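Local structure of putative lipoprotein (Campylobacter jejuni subsp. jejuni, 2G5G) at residues A[95-98]-A[99-102]; A[124-127]-A[128-132]. The protein binds two cofacial hemes as a dimer through a tyrosine ligand and probably takes part in bacterial heme uptake. All coordinates share one frame; numbering follows the deposited sequence.

Contact 1: A[95-98]-A[99-102]; sequences KAFK and NKKT
F97 and K100 meet where helix 90-98 runs out, at a C-terminal helix end where N99 N takes the carbonyl of K95 and K100 N makes a weak bond to that of F97. The first, N99 N to K95 O, is 2.8 Å long with an N-H...O angle of 156°, an ordinary last turn. The second, K100 N to F97 O, spans only three residues and stretches to 3.4 Å. The packed side lies here: K100 CB rests 3.3 Å from F97 O, and the bend at chi3 (-84°) brings CE to 3.7 Å from F97 CD1. A long lysine suits this place because its chain crosses the phenyl obliquely, CE and NZ touching it at CD1 and CE1, while the ammonium reaches on to carbonyls beyond the helix; NZ is hydrogen-bonded to S133 O and S135 O. A96, small and buried, packs on I103. The other side faces solvent, where K95 and K98 lead their charged ends away from the turn. N99, a residue that readily leaves helical geometry, lays its amide beside K95 O. Over the end of the helix, next to K100, a water bridges the turn, giving a hydrogen to K98 O at 3.0 Å and accepting one from K101 N at 3.1 Å.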
loop_
_atom_site.group_PDB
_atom_site.type_symbol
_atom_site.label_atom_id
_atom_site.label_comp_id
_atom_site.label_asym_id
_atom_site.label_seq_id
_atom_site.Cartn_x
_atom_site.Cartn_y
_atom_site.Cartn_z
ATOM N N LYS A 95 -0.326 -14.554 27.538
ATOM C CA LYS A 95 0.788 -14.286 28.480
ATOM C C LYS A 95 0.604 -12.981 29.227
ATOM O O LYS A 95 0.763 -12.944 30.441
ATOM C CB LYS A 95 2.133 -14.300 27.757
ATOM C CG LYS A 95 2.404 -15.639 27.083
ATOM C CD LYS A 95 3.807 -15.729 26.466
ATOM C CE LYS A 95 4.130 -17.177 26.145
ATOM N NZ LYS A 95 5.151 -17.266 25.056
ATOM N N ALA A 96 0.233 -11.916 28.510
ATOM C CA ALA A 96 -0.088 -10.638 29.146
ATOM C C ALA A 96 -1.257 -10.752 30.120
ATOM O O ALA A 96 -1.229 -10.166 31.207
ATOM C CB ALA A 96 -0.363 -9.565 28.088
ATOM N N PHE A 97 -2.279 -11.511 29.731
ATOM C CA PHE A 97 -3.423 -11.776 30.590
ATOM C C PHE A 97 -2.957 -12.465 31.883
ATOM O O PHE A 97 -3.389 -12.106 32.983
ATOM C CB PHE A 97 -4.455 -12.663 29.870
ATOM C CG PHE A 97 -5.635 -13.030 30.729
ATOM C CD1 PHE A 97 -6.617 -12.087 31.014
ATOM C CD2 PHE A 97 -5.762 -14.311 31.271
ATOM C CE1 PHE A 97 -7.710 -12.400 31.813
ATOM C CE2 PHE A 97 -6.857 -14.637 32.073
ATOM C CZ PHE A 97 -7.833 -13.685 32.349
ATOM N N LYS A 98 -2.099 -13.469 31.705
ATOM C CA LYS A 98 -1.491 -14.229 32.797
ATOM C C LYS A 98 -0.662 -13.305 33.699
ATOM O O LYS A 98 -0.833 -13.333 34.920
ATOM C CB LYS A 98 -0.638 -15.362 32.215
ATOM C CG LYS A 98 -0.128 -16.392 33.231
ATOM C CD LYS A 98 0.158 -17.749 32.574
ATOM C CE LYS A 98 -1.132 -18.393 32.018
ATOM N NZ LYS A 98 -1.144 -19.883 32.179
ATOM N N ASN A 99 0.184 -12.464 33.091
ATOM C CA ASN A 99 1.089 -11.553 33.818
ATOM C C ASN A 99 0.501 -10.187 34.143
ATOM O O ASN A 99 1.239 -9.243 34.448
ATOM C CB ASN A 99 2.393 -11.310 33.050
ATOM C CG ASN A 99 2.995 -12.563 32.494
ATOM O OD1 ASN A 99 2.865 -13.637 33.061
ATOM N ND2 ASN A 99 3.650 -12.434 31.359
ATOM N N LYS A 100 -0.819 -10.090 34.074
ATOM C CA LYS A 100 -1.565 -8.865 34.343
ATOM C C LYS A 100 -0.994 -7.988 35.472
ATOM O O LYS A 100 -0.746 -6.787 35.285
ATOM C CB LYS A 100 -3.004 -9.252 34.673
ATOM C CG LYS A 100 -3.994 -8.168 34.459
ATOM C CD LYS A 100 -5.413 -8.697 34.588
ATOM C CE LYS A 100 -5.906 -9.316 33.281
ATOM N NZ LYS A 100 -7.387 -9.169 33.262
ATOM N N LYS A 101 -0.792 -8.598 36.636
ATOM C CA LYS A 101 -0.384 -7.880 37.849
ATOM C C LYS A 101 1.083 -7.443 37.814
ATOM O O LYS A 101 1.544 -6.707 38.685
ATOM C CB LYS A 101 -0.630 -8.763 39.067
ATOM C CG LYS A 101 -2.097 -8.962 39.413
ATOM C CD LYS A 101 -2.262 -10.261 40.182
ATOM C CE LYS A 101 -3.335 -10.133 41.254
ATOM N NZ LYS A 101 -3.231 -11.199 42.291
ATOM N N THR A 102 1.789 -7.898 36.782
ATOM C CA THR A 102 3.231 -7.707 36.609
ATOM C C THR A 102 3.555 -6.664 35.510
ATOM O O THR A 102 4.682 -6.174 35.393
ATOM C CB THR A 102 3.891 -9.106 36.372
ATOM O OG1 THR A 102 4.529 -9.534 37.584
ATOM C CG2 THR A 102 4.880 -9.126 35.212
HETATM O O HOH W 1 -1.644 -11.497 37.140
#

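Contact 2: A[124-127]-A[128-132]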
loop_
_atom_site.group_PDB
_atom_site.type_symbol
_atom_site.label_atom_id
_atom_site.label_comp_id
_atom_site.label_asym_id
_atom_site.label_seq_id
_atom_site.Cartn_x
_atom_site.Cartn_y
_atom_site.Cartn_z
ATOM N N GLU A 124 -5.382 4.308 24.727
ATOM C CA GLU A 124 -4.872 4.058 26.073
ATOM C C GLU A 124 -5.916 3.986 27.159
ATOM O O GLU A 124 -5.832 3.123 28.031
ATOM C CB GLU A 124 -3.785 5.082 26.469
ATOM C CG GLU A 124 -4.285 6.486 26.749
ATOM C CD GLU A 124 -3.280 7.299 27.544
ATOM O OE1 GLU A 124 -2.044 7.077 27.378
ATOM O OE2 GLU A 124 -3.739 8.149 28.339
ATOM N N GLN A 125 -6.882 4.899 27.127
ATOM C CA GLN A 125 -7.880 4.982 28.185
ATOM C C GLN A 125 -8.706 3.700 28.196
ATOM O O GLN A 125 -8.875 3.081 29.247
ATOM C CB GLN A 125 -8.786 6.210 28.003
ATOM C CG GLN A 125 -9.735 6.505 29.181
ATOM C CD GLN A 125 -10.758 7.600 28.866
ATOM O OE1 GLN A 125 -10.776 8.159 27.757
ATOM N NE2 GLN A 125 -11.617 7.909 29.842
ATOM N N PHE A 126 -9.207 3.308 27.026
ATOM C CA PHE A 126 -10.078 2.133 26.932
ATOM C C PHE A 126 -9.303 0.842 27.229
ATOM O O PHE A 126 -9.751 0.004 28.038
ATOM C CB PHE A 126 -10.715 2.040 25.547
ATOM C CG PHE A 126 -11.603 0.823 25.359
ATOM C CD1 PHE A 126 -12.785 0.707 26.065
ATOM C CD2 PHE A 126 -11.252 -0.180 24.456
ATOM C CE1 PHE A 126 -13.613 -0.404 25.886
ATOM C CE2 PHE A 126 -12.091 -1.293 24.250
ATOM C CZ PHE A 126 -13.263 -1.397 24.978
ATOM N N VAL A 127 -8.152 0.699 26.578
ATOM C CA VAL A 127 -7.370 -0.525 26.697
ATOM C C VAL A 127 -6.841 -0.724 28.132
ATOM O O VAL A 127 -6.726 -1.859 28.583
ATOM C CB VAL A 127 -6.230 -0.600 25.673
ATOM C CG1 VAL A 127 -5.388 -1.839 25.911
ATOM C CG2 VAL A 127 -6.770 -0.623 24.256
ATOM N N ASN A 128 -6.558 0.368 28.846
ATOM C CA ASN A 128 -6.102 0.271 30.234
ATOM C C ASN A 128 -7.168 -0.257 31.135
ATOM O O ASN A 128 -6.908 -1.187 31.892
ATOM C CB ASN A 128 -5.550 1.600 30.789
ATOM C CG ASN A 128 -4.052 1.715 30.622
ATOM O OD1 ASN A 128 -3.547 1.871 29.506
ATOM N ND2 ASN A 128 -3.324 1.628 31.737
ATOM N N VAL A 129 -8.371 0.321 31.029
ATOM C CA VAL A 129 -9.523 -0.110 31.804
ATOM C C VAL A 129 -9.863 -1.568 31.494
ATOM O O VAL A 129 -10.205 -2.342 32.404
ATOM C CB VAL A 129 -10.766 0.797 31.569
ATOM C CG1 VAL A 129 -11.937 0.298 32.367
ATOM C CG2 VAL A 129 -10.470 2.228 31.981
ATOM N N VAL A 130 -9.761 -1.937 30.219
ATOM C CA VAL A 130 -10.046 -3.320 29.806
ATOM C C VAL A 130 -9.008 -4.285 30.397
ATOM O O VAL A 130 -9.368 -5.251 31.111
ATOM C CB VAL A 130 -10.137 -3.473 28.278
ATOM C CG1 VAL A 130 -10.201 -4.955 27.877
ATOM C CG2 VAL A 130 -11.394 -2.746 27.770
ATOM N N PHE A 131 -7.745 -3.993 30.098
ATOM C CA PHE A 131 -6.639 -4.847 30.469
ATOM C C PHE A 131 -6.611 -5.217 31.947
ATOM O O PHE A 131 -6.378 -6.386 32.248
ATOM C CB PHE A 131 -5.294 -4.287 30.019
ATOM C CG PHE A 131 -4.163 -5.242 30.238
ATOM C CD1 PHE A 131 -3.951 -6.304 29.348
ATOM C CD2 PHE A 131 -3.340 -5.127 31.365
ATOM C CE1 PHE A 131 -2.919 -7.211 29.548
ATOM C CE2 PHE A 131 -2.312 -6.032 31.580
ATOM C CZ PHE A 131 -2.088 -7.074 30.666
ATOM N N TYR A 132 -6.904 -4.253 32.838
ATOM C CA TYR A 132 -6.830 -4.456 34.304
ATOM C C TYR A 132 -8.090 -4.946 34.992
ATOM O O TYR A 132 -8.099 -5.135 36.224
ATOM C CB TYR A 132 -6.278 -3.202 35.009
ATOM C CG TYR A 132 -4.860 -2.925 34.573
ATOM C CD1 TYR A 132 -4.572 -1.860 33.710
ATOM C CD2 TYR A 132 -3.810 -3.770 34.956
ATOM C CE1 TYR A 132 -3.269 -1.618 33.268
ATOM C CE2 TYR A 132 -2.495 -3.535 34.518
ATOM C CZ TYR A 132 -2.230 -2.448 33.687
ATOM O OH TYR A 132 -0.947 -2.198 33.245
#
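V130 CG2 sits over one face of the F126 ring, one helical turn further along the chain. Followed outward, V130 starts with CB 3.5 Å from F126 O, the carbonyl that also accepts the hydrogen bond from V130 N. At CB the chain forks. CG1 lies anti to the backbone N (chi1 171°), which leaves CG2 beside that N and directed back along the helix. There CG2 comes within 3.2 Å of F126 O and reaches the phenyl, its nearest ring atom being CZ at 3.6 Å. The methyl stands 3.7 Å from the ring centroid and only 15° off the ring normal, a CH-pi contact over the face, displaced a little toward the rim. F126 CG, anti to the backbone N (chi1 178°), lies beside the carbonyl carbon, which carries the ring to the side of the next turn, where the methyl meets it.

This is an i to i+4 pair on the inner side of the amphipathic helix 124-131, which packs against the parallel part of the central sheet. F126 and V130 both touch V80 of strand 78-82, while V127, V130 and F131 meet I137 of the edge strand 137-141; F126 also reaches F64 of helix 54-73. Branched valines and flat phenyls fill such an interface without bringing in polar groups. Beneath them the backbone supplies its own partners: V130 N binds F126 O at 2.9 Å, and F131 N binds V127 O at 2.8 Å. The bond from V129 N to Q125 O is weak, and V129 CG2 lies 3.3 Å from that same oxygen. Polar E124 and Q125 suit the exposed side, where N128 N donates to E124 O at 3.0 Å.

In the fold
Contacts 1 and 2 follow one another along the chain, their centres 14 Å apart, and touch where both helices end. The ring of F131 in contact 2 meets the end of helix 90-98: F131 CZ lies 3.3 Å from A96 O. K100 of contact 1 reaches across, with its NZ 3.1 Å from F131 O in a weak hydrogen bond. I103, just after contact 1, touches both A96 and F131, and its carbonyl accepts a hydrogen bond from Y132 OH. None of the heme-pocket residues, such as Y151, L189 and I196, belongs to either contact; contact 1 closes helix 90-98 and contact 2 lies within helix 124-131, whose inner side packs on the sheet.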